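Endo-beta-1,2-glucanase (Talaromyces funiculosus, PDB 6IMV) hydrolyses internal beta-1,2-glucosidic linkages of beta-1,2-glucans as an endo-acting glycoside hydrolase of fungal origin. Local coordinates at residues A[411-425]-A[493-505]. Sequence-based numbering, arbitrary orientation.
Sequences QNIYGSTESTRRDGT and VPDTGLVDFTTCN. With NAG (2-acetamido-2-deoxy-beta-D-glucopyranose), chain C.
Thr496 reaches Gly424 with the one direct hydrogen bond between 411-425 and 493-505: its OG1, set between backbone N and carbonyl carbon (chi1 65°), donates to Gly424 O at 2.9 Å from above the carbonyl plane. A water donates to the same oxygen and accepts from Thr496 N. Glycine suits position 424, where phi is positive and a beta carbon would collide with Pro494 O. This glycine closes a type I turn, Arg421 to Gly424, whose loop is braced by an Asx turn, Asp423 OD1 accepting from Thr425 N, with Thr425 OG1 as a further donor. The C-terminal tail, an irregular loop following helix 461-475, lies against this turn and strand 411-412 of the antiparallel sheet, pinned near its end by the Cys15–Cys504 disulfide. Arg421, bent at chi3 (61°), grips Asp423 side-on, NH2 lying 3.0 Å from OD2 and NE 3.1 Å from OD1, while NH1 pairs with Asp379. Over one guanidinium face lies the acetamide methyl C8 of a glycan NAG. A methionine in place of this arginine would probably leave Asp423 and Asp379 without their positive mate. Phe501 points its ring edge at Gln411 O, 3.4 Å from CD2, and at Thr417 OG1, which accepts from Asn412 ND2 and is hydrogen-bonded to Lys409 O. Ile413 CG2 rests 3.7 Å from Thr503 OG1, which is hydrogen-bonded to Thr68 O and, through a water, linked to Ile413 N.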
ATOM      1  N   GLN A 411      15.517  -4.556  12.565  1.00 12.23           N
ATOM      2  CA  GLN A 411      14.875  -3.454  13.282  1.00 12.29           C
ATOM      3  C   GLN A 411      15.850  -2.279  13.384  1.00 12.45           C
ATOM      4  O   GLN A 411      17.086  -2.452  13.412  1.00 12.13           O
ATOM      5  CB  GLN A 411      14.414  -3.847  14.688  1.00 12.47           C
ATOM      6  CG  GLN A 411      13.302  -4.879  14.715  1.00 12.40           C
ATOM      7  CD  GLN A 411      12.870  -5.189  16.129  1.00 12.77           C
ATOM      8  OE1 GLN A 411      13.587  -5.842  16.900  1.00 12.64           O
ATOM      9  NE2 GLN A 411      11.686  -4.706  16.487  1.00 12.84           N
ATOM     10  N   ASN A 412      15.264  -1.078  13.455  1.00 12.25           N
ATOM     11  CA  ASN A 412      15.991   0.171  13.576  1.00 12.26           C
ATOM     12  C   ASN A 412      15.157   1.132  14.432  1.00 12.32           C
ATOM     13  O   ASN A 412      14.024   0.810  14.779  1.00 12.69           O
ATOM     14  CB  ASN A 412      16.314   0.746  12.194  1.00 11.71           C
ATOM     15  CG  ASN A 412      15.079   0.967  11.353  1.00 11.26           C
ATOM     16  OD1 ASN A 412      14.345   1.930  11.566  1.00 11.52           O
ATOM     17  ND2 ASN A 412      14.846   0.091  10.392  1.00 11.50           N
ATOM     18  N   ILE A 413      15.707   2.319  14.714  1.00 12.97           N
ATOM     19  CA  ILE A 413      15.050   3.325  15.577  1.00 12.97           C
ATOM     20  C   ILE A 413      13.847   3.964  14.878  1.00 13.47           C
ATOM     21  O   ILE A 413      13.191   4.823  15.475  1.00 14.12           O
ATOM     22  CB  ILE A 413      16.038   4.408  16.053  1.00 13.06           C
ATOM     23  CG1 ILE A 413      16.708   5.158  14.898  1.00 13.47           C
ATOM     24  CG2 ILE A 413      17.061   3.823  17.011  1.00 13.26           C
ATOM     25  CD1 ILE A 413      17.389   6.439  15.328  1.00 13.84           C
ATOM     26  N   TYR A 414      13.556   3.553  13.635  1.00 13.50           N
ATOM     27  CA  TYR A 414      12.339   3.967  12.926  1.00 13.20           C
ATOM     28  C   TYR A 414      11.432   2.760  12.641  1.00 12.62           C
ATOM     29  O   TYR A 414      10.546   2.845  11.778  1.00 12.29           O
ATOM     30  CB  TYR A 414      12.713   4.687  11.625  1.00 13.21           C
ATOM     31  CG  TYR A 414      13.871   5.647  11.738  1.00 13.33           C
ATOM     32  CD1 TYR A 414      13.680   6.962  12.135  1.00 13.63           C
ATOM     33  CD2 TYR A 414      15.170   5.234  11.465  1.00 13.36           C
ATOM     34  CE1 TYR A 414      14.748   7.843  12.253  1.00 13.75           C
ATOM     35  CE2 TYR A 414      16.241   6.101  11.559  1.00 13.36           C
ATOM     36  CZ  TYR A 414      16.028   7.409  11.957  1.00 13.55           C
ATOM     37  OH  TYR A 414      17.095   8.246  12.056  1.00 13.87           O
ATOM     38  N   GLY A 415      11.643   1.654  13.368  1.00 12.11           N
ATOM     39  CA  GLY A 415      10.832   0.430  13.235  1.00 11.89           C
ATOM     40  C   GLY A 415      11.519  -0.618  12.375  1.00 11.66           C
ATOM     41  O   GLY A 415      12.731  -0.783  12.456  1.00 11.33           O
ATOM     42  N   SER A 416      10.735  -1.323  11.552  1.00 11.72           N
ATOM     43  CA  SER A 416      11.258  -2.412  10.714  1.00 11.46           C
ATOM     44  C   SER A 416      12.129  -1.852   9.581  1.00 11.33           C
ATOM     45  O   SER A 416      11.933  -0.714   9.099  1.00 10.74           O
ATOM     46  CB  SER A 416      10.150  -3.281  10.175  1.00 11.66           C
ATOM     47  OG  SER A 416       9.285  -2.558   9.302  1.00 11.64           O
ATOM     48  N   THR A 417      13.103  -2.671   9.172  1.00 11.19           N
ATOM     49  CA  THR A 417      13.974  -2.398   8.041  1.00 11.48           C
ATOM     50  C   THR A 417      13.311  -2.931   6.759  1.00 11.64           C
ATOM     51  O   THR A 417      12.516  -3.888   6.814  1.00 11.09           O
ATOM     52  CB  THR A 417      15.352  -3.015   8.307  1.00 11.78           C
ATOM     53  OG1 THR A 417      15.815  -2.575   9.584  1.00 12.04           O
ATOM     54  CG2 THR A 417      16.377  -2.664   7.257  1.00 11.76           C
ATOM     55  N   GLU A 418      13.665  -2.327   5.616  1.00 11.52           N
ATOM     56  CA  GLU A 418      13.043  -2.588   4.297  1.00 11.92           C
ATOM     57  C   GLU A 418      12.981  -4.095   3.991  1.00 12.00           C
ATOM     58  O   GLU A 418      11.903  -4.644   3.710  1.00 12.19           O
ATOM     59  CB  GLU A 418      13.815  -1.832   3.209  1.00 12.27           C
ATOM     60  CG  GLU A 418      13.366  -2.140   1.780  1.00 12.27           C
ATOM     61  CD  GLU A 418      12.274  -1.264   1.194  1.00 12.66           C
ATOM     62  OE1 GLU A 418      11.679  -0.471   1.949  1.00 12.98           O
ATOM     63  OE2 GLU A 418      12.008  -1.387  -0.026  1.00 12.86           O
ATOM     64  N   SER A 419      14.140  -4.761   4.003  1.00 12.02           N
ATOM     65  CA  SER A 419      14.232  -6.138   3.523  1.00 12.34           C
ATOM     66  C   SER A 419      15.560  -6.772   3.934  1.00 12.52           C
ATOM     67  O   SER A 419      16.507  -6.067   4.244  1.00 11.86           O
ATOM     68  CB  SER A 419      14.064  -6.200   2.024  1.00 12.01           C
ATOM     69  OG  SER A 419      15.208  -5.690   1.370  1.00 11.93           O
ATOM     70  N   THR A 420      15.582  -8.112   3.905  1.00 13.08           N
ATOM     71  CA  THR A 420      16.768  -8.929   4.115  1.00 13.86           C
ATOM     72  C   THR A 420      16.802 -10.043   3.059  1.00 14.50           C
ATOM     73  O   THR A 420      15.765 -10.568   2.660  1.00 13.03           O
ATOM     74  CB  THR A 420      16.793  -9.542   5.524  1.00 13.80           C
ATOM     75  OG1 THR A 420      17.983 -10.317   5.662  1.00 13.55           O
ATOM     76  CG2 THR A 420      15.597 -10.418   5.835  1.00 13.82           C
ATOM     77  N   ARG A 421      18.010 -10.421   2.641  1.00 15.18           N
ATOM     78  CA  ARG A 421      18.190 -11.671   1.941  1.00 16.34           C
ATOM     79  C   ARG A 421      17.695 -12.804   2.848  1.00 16.92           C
ATOM     80  O   ARG A 421      17.903 -12.768   4.080  1.00 16.15           O
ATOM     81  CB  ARG A 421      19.661 -11.866   1.563  1.00 17.72           C
ATOM     82  CG  ARG A 421      20.110 -11.020   0.379  1.00 18.24           C
ATOM     83  CD  ARG A 421      21.532 -11.322  -0.056  1.00 19.35           C
ATOM     84  NE  ARG A 421      21.665 -12.715  -0.480  1.00 20.56           N
ATOM     85  CZ  ARG A 421      21.441 -13.176  -1.709  1.00 20.69           C
ATOM     86  NH1 ARG A 421      21.025 -12.368  -2.671  1.00 22.00           N
ATOM     87  NH2 ARG A 421      21.629 -14.456  -1.967  1.00 21.39           N
ATOM     88  N   ARG A 422      17.049 -13.814   2.256  1.00 16.53           N
ATOM     89  CA  ARG A 422      16.574 -14.941   3.055  1.00 18.01           C
ATOM     90  C   ARG A 422      17.761 -15.737   3.623  1.00 18.15           C
ATOM     91  O   ARG A 422      17.602 -16.425   4.626  1.00 18.36           O
ATOM     92  CB  ARG A 422      15.589 -15.819   2.277  1.00 18.43           C
ATOM     93  CG  ARG A 422      16.147 -16.500   1.039  1.00 19.60           C
ATOM     94  CD  ARG A 422      15.047 -17.284   0.357  1.00 20.60           C
ATOM     95  NE  ARG A 422      15.452 -17.858  -0.913  1.00 22.08           N
ATOM     96  CZ  ARG A 422      16.136 -18.983  -1.054  1.00 23.01           C
ATOM     97  NH1 ARG A 422      16.532 -19.667   0.006  1.00 22.85           N
ATOM     98  NH2 ARG A 422      16.427 -19.406  -2.269  1.00 24.70           N
ATOM     99  N   ASP A 423      18.948 -15.624   3.011  1.00 17.99           N
ATOM    100  CA  ASP A 423      20.154 -16.319   3.509  1.00 17.31           C
ATOM    101  C   ASP A 423      20.910 -15.446   4.529  1.00 17.38           C
ATOM    102  O   ASP A 423      21.947 -15.858   5.067  1.00 16.31           O
ATOM    103  CB  ASP A 423      21.060 -16.760   2.352  1.00 17.45           C
ATOM    104  CG  ASP A 423      21.757 -15.635   1.600  1.00 17.03           C
ATOM    105  OD1 ASP A 423      21.750 -14.486   2.077  1.00 16.51           O
ATOM    106  OD2 ASP A 423      22.305 -15.920   0.532  1.00 17.96           O
ATOM    107  N   GLY A 424      20.426 -14.223   4.763  1.00 16.78           N
ATOM    108  CA  GLY A 424      20.928 -13.361   5.835  1.00 17.45           C
ATOM    109  C   GLY A 424      22.302 -12.740   5.573  1.00 17.59           C
ATOM    110  O   GLY A 424      22.919 -12.236   6.504  1.00 16.83           O
ATOM    111  N   THR A 425      22.759 -12.725   4.313  1.00 17.61           N
ATOM    112  CA  THR A 425      24.086 -12.195   3.963  1.00 17.80           C
ATOM    113  C   THR A 425      24.012 -10.716   3.559  1.00 17.15           C
ATOM    114  O   THR A 425      25.033 -10.093   3.286  1.00 17.03           O
ATOM    115  CB  THR A 425      24.728 -12.983   2.813  1.00 18.72           C
ATOM    116  OG1 THR A 425      23.889 -12.848   1.664  1.00 18.00           O
ATOM    117  CG2 THR A 425      24.938 -14.446   3.147  1.00 19.39           C
ATOM    118  N   VAL A 493      15.906 -16.513   9.845  1.00 16.86           N
ATOM    119  CA  VAL A 493      16.862 -15.858   8.993  1.00 17.33           C
ATOM    120  C   VAL A 493      18.251 -16.229   9.515  1.00 17.36           C
ATOM    121  O   VAL A 493      18.552 -15.952  10.668  1.00 15.95           O
ATOM    122  CB  VAL A 493      16.664 -14.327   8.963  1.00 17.18           C
ATOM    123  CG1 VAL A 493      17.720 -13.644   8.102  1.00 17.62           C
ATOM    124  CG2 VAL A 493      15.265 -13.946   8.492  1.00 17.08           C
ATOM    125  N   PRO A 494      19.133 -16.865   8.710  1.00 18.05           N
ATOM    126  CA  PRO A 494      20.487 -17.183   9.169  1.00 18.86           C
ATOM    127  C   PRO A 494      21.266 -15.944   9.648  1.00 19.61           C
ATOM    128  O   PRO A 494      21.121 -14.858   9.074  1.00 19.14           O
ATOM    129  CB  PRO A 494      21.150 -17.770   7.904  1.00 18.30           C
ATOM    130  CG  PRO A 494      20.000 -18.311   7.092  1.00 18.21           C
ATOM    131  CD  PRO A 494      18.889 -17.310   7.326  1.00 18.20           C
ATOM    132  N   ASP A 495      22.059 -16.113  10.712  0.50 19.77           N
ATOM    133  CA  ASP A 495      23.049 -15.125  11.134  0.50 20.54           C
ATOM    134  C   ASP A 495      24.399 -15.504  10.518  0.50 20.60           C
ATOM    135  O   ASP A 495      24.953 -16.548  10.846  0.50 21.31           O
ATOM    136  CB  ASP A 495      23.184 -15.054  12.657  0.50 21.08           C
ATOM    137  CG  ASP A 495      24.243 -14.073  13.138  0.50 21.23           C
ATOM    138  OD1 ASP A 495      24.822 -13.340  12.294  0.50 20.99           O
ATOM    139  OD2 ASP A 495      24.477 -14.032  14.361  0.50 23.41           O
ATOM    140  N   THR A 496      24.906 -14.647   9.628  1.00 20.17           N
ATOM    141  CA  THR A 496      26.114 -14.920   8.865  1.00 20.47           C
ATOM    142  C   THR A 496      27.232 -13.935   9.227  1.00 20.72           C
ATOM    143  O   THR A 496      28.235 -13.881   8.538  1.00 21.56           O
ATOM    144  CB  THR A 496      25.826 -14.842   7.359  1.00 19.97           C
ATOM    145  OG1 THR A 496      25.476 -13.489   7.050  1.00 20.01           O
ATOM    146  CG2 THR A 496      24.724 -15.783   6.933  1.00 19.36           C
ATOM    147  N   GLY A 497      27.045 -13.138  10.278  1.00 20.43           N
ATOM    148  CA  GLY A 497      28.055 -12.167  10.664  1.00 20.72           C
ATOM    149  C   GLY A 497      27.638 -10.712  10.467  1.00 19.91           C
ATOM    150  O   GLY A 497      28.386  -9.804  10.843  1.00 19.73           O
ATOM    151  N   LEU A 498      26.457 -10.463   9.890  1.00 18.42           N
ATOM    152  CA  LEU A 498      25.897  -9.111   9.916  1.00 18.73           C
ATOM    153  C   LEU A 498      25.703  -8.696  11.373  1.00 17.16           C
ATOM    154  O   LEU A 498      25.325  -9.514  12.201  1.00 17.70           O
ATOM    155  CB  LEU A 498      24.554  -9.061   9.174  1.00 19.40           C
ATOM    156  CG  LEU A 498      24.598  -9.280   7.666  1.00 20.49           C
ATOM    157  CD1 LEU A 498      23.211  -9.120   7.069  1.00 21.01           C
ATOM    158  CD2 LEU A 498      25.587  -8.336   6.997  1.00 21.12           C
ATOM    159  N   VAL A 499      25.893  -7.405  11.648  1.00 17.69           N
ATOM    160  CA  VAL A 499      25.815  -6.849  12.998  1.00 18.18           C
ATOM    161  C   VAL A 499      24.633  -5.873  13.055  1.00 17.67           C
ATOM    162  O   VAL A 499      24.493  -5.023  12.185  1.00 17.30           O
ATOM    163  CB  VAL A 499      27.138  -6.155  13.386  1.00 19.31           C
ATOM    164  CG1 VAL A 499      27.088  -5.597  14.807  1.00 20.30           C
ATOM    165  CG2 VAL A 499      28.339  -7.083  13.211  1.00 19.33           C
ATOM    166  N   ASP A 500      23.803  -5.988  14.098  1.00 17.00           N
ATOM    167  CA  ASP A 500      22.684  -5.075  14.297  1.00 16.94           C
ATOM    168  C   ASP A 500      23.200  -3.631  14.282  1.00 17.15           C
ATOM    169  O   ASP A 500      24.358  -3.357  14.653  1.00 17.49           O
ATOM    170  CB  ASP A 500      21.947  -5.366  15.606  1.00 16.44           C
ATOM    171  CG  ASP A 500      20.961  -6.518  15.536  1.00 15.63           C
ATOM    172  OD1 ASP A 500      20.691  -7.013  14.427  1.00 15.70           O
ATOM    173  OD2 ASP A 500      20.474  -6.907  16.598  1.00 15.58           O
ATOM    174  N   PHE A 501      22.323  -2.714  13.866  1.00 16.86           N
ATOM    175  CA  PHE A 501      22.589  -1.283  13.939  1.00 16.89           C
ATOM    176  C   PHE A 501      22.958  -0.901  15.378  1.00 16.98           C
ATOM    177  O   PHE A 501      22.365  -1.402  16.324  1.00 17.61           O
ATOM    178  CB  PHE A 501      21.369  -0.496  13.462  1.00 16.51           C
ATOM    179  CG  PHE A 501      20.990  -0.734  12.024  1.00 16.34           C
ATOM    180  CD1 PHE A 501      21.915  -0.556  11.004  1.00 15.87           C
ATOM    181  CD2 PHE A 501      19.691  -1.081  11.684  1.00 16.11           C
ATOM    182  CE1 PHE A 501      21.559  -0.753   9.677  1.00 15.95           C
ATOM    183  CE2 PHE A 501      19.336  -1.268  10.356  1.00 16.35           C
ATOM    184  CZ  PHE A 501      20.269  -1.104   9.354  1.00 15.84           C
ATOM    185  N   THR A 502      23.921   0.015  15.540  1.00 17.27           N
ATOM    186  CA  THR A 502      24.457   0.322  16.867  1.00 16.84           C
ATOM    187  C   THR A 502      23.439   1.112  17.697  1.00 16.92           C
ATOM    188  O   THR A 502      23.560   1.136  18.907  1.00 16.67           O
ATOM    189  CB  THR A 502      25.809   1.037  16.793  1.00 17.21           C
ATOM    190  OG1 THR A 502      25.656   2.237  16.035  1.00 17.11           O
ATOM    191  CG2 THR A 502      26.885   0.167  16.182  1.00 17.34           C
ATOM    192  N   THR A 503      22.439   1.745  17.060  1.00 16.58           N
ATOM    193  CA  THR A 503      21.375   2.463  17.796  1.00 16.08           C
ATOM    194  C   THR A 503      20.176   1.551  18.115  1.00 16.32           C
ATOM    195  O   THR A 503      19.257   1.990  18.791  1.00 16.74           O
ATOM    196  CB  THR A 503      20.923   3.714  17.033  1.00 16.33           C
ATOM    197  OG1 THR A 503      20.466   3.315  15.736  1.00 15.74           O
ATOM    198  CG2 THR A 503      22.037   4.733  16.916  1.00 16.38           C
ATOM    199  N   CYS A 504      20.186   0.290  17.658  1.00 16.67           N
ATOM    200  CA  CYS A 504      19.040  -0.629  17.825  1.00 15.89           C
ATOM    201  C   CYS A 504      19.532  -2.081  17.915  1.00 16.11           C
ATOM    202  O   CYS A 504      19.523  -2.806  16.908  1.00 15.59           O
ATOM    203  CB  CYS A 504      18.068  -0.480  16.655  1.00 15.81           C
ATOM    204  SG  CYS A 504      16.453  -1.275  16.909  1.00 15.31           S
ATOM    205  N   ASN A 505      19.939  -2.510  19.121  1.00 16.39           N
ATOM    206  CA  ASN A 505      20.543  -3.825  19.331  1.00 16.33           C
ATOM    207  C   ASN A 505      20.217  -4.365  20.735  1.00 16.55           C
ATOM    208  O   ASN A 505      19.547  -3.671  21.500  1.00 15.24           O
ATOM    209  CB  ASN A 505      22.051  -3.775  19.076  1.00 16.34           C
ATOM    210  CG  ASN A 505      22.791  -2.842  20.008  1.00 16.59           C
ATOM    211  OD1 ASN A 505      22.258  -2.455  21.045  1.00 15.61           O
ATOM    212  ND2 ASN A 505      24.029  -2.510  19.655  1.00 15.84           N
TER
HETATM  213  C1  NAG C   2      23.581 -10.814  -8.197  1.00 33.02           C
HETATM  214  C2  NAG C   2      24.238 -12.183  -8.038  1.00 33.71           C
HETATM  215  C3  NAG C   2      25.570 -12.261  -8.797  1.00 37.61           C
HETATM  216  C4  NAG C   2      25.494 -11.666 -10.198  1.00 39.74           C
HETATM  217  C5  NAG C   2      24.864 -10.268 -10.089  1.00 39.96           C
HETATM  218  C6  NAG C   2      24.835  -9.474 -11.390  1.00 41.11           C
HETATM  219  C7  NAG C   2      23.824 -13.085  -5.784  1.00 30.37           C
HETATM  220  C8  NAG C   2      24.338 -13.052  -4.376  1.00 29.82           C
HETATM  221  N2  NAG C   2      24.532 -12.360  -6.632  1.00 31.06           N
HETATM  222  O3  NAG C   2      26.014 -13.617  -8.899  1.00 39.74           O
HETATM  223  O4  NAG C   2      26.825 -11.660 -10.749  1.00 43.75           O
HETATM  224  O5  NAG C   2      23.531 -10.436  -9.575  1.00 36.20           O
HETATM  225  O6  NAG C   2      23.759  -9.929 -12.218  1.00 43.32           O
HETATM  226  O7  NAG C   2      22.832 -13.720  -6.103  1.00 32.02           O
HETATM  227  O   HOH W   1      19.538  -3.499  14.233  1.00 11.30           O
HETATM  228  O   HOH W   2      18.579   2.342  13.868  1.00 11.81           O
HETATM  229  O   HOH W   3      23.490 -12.187   9.216  1.00 17.91           O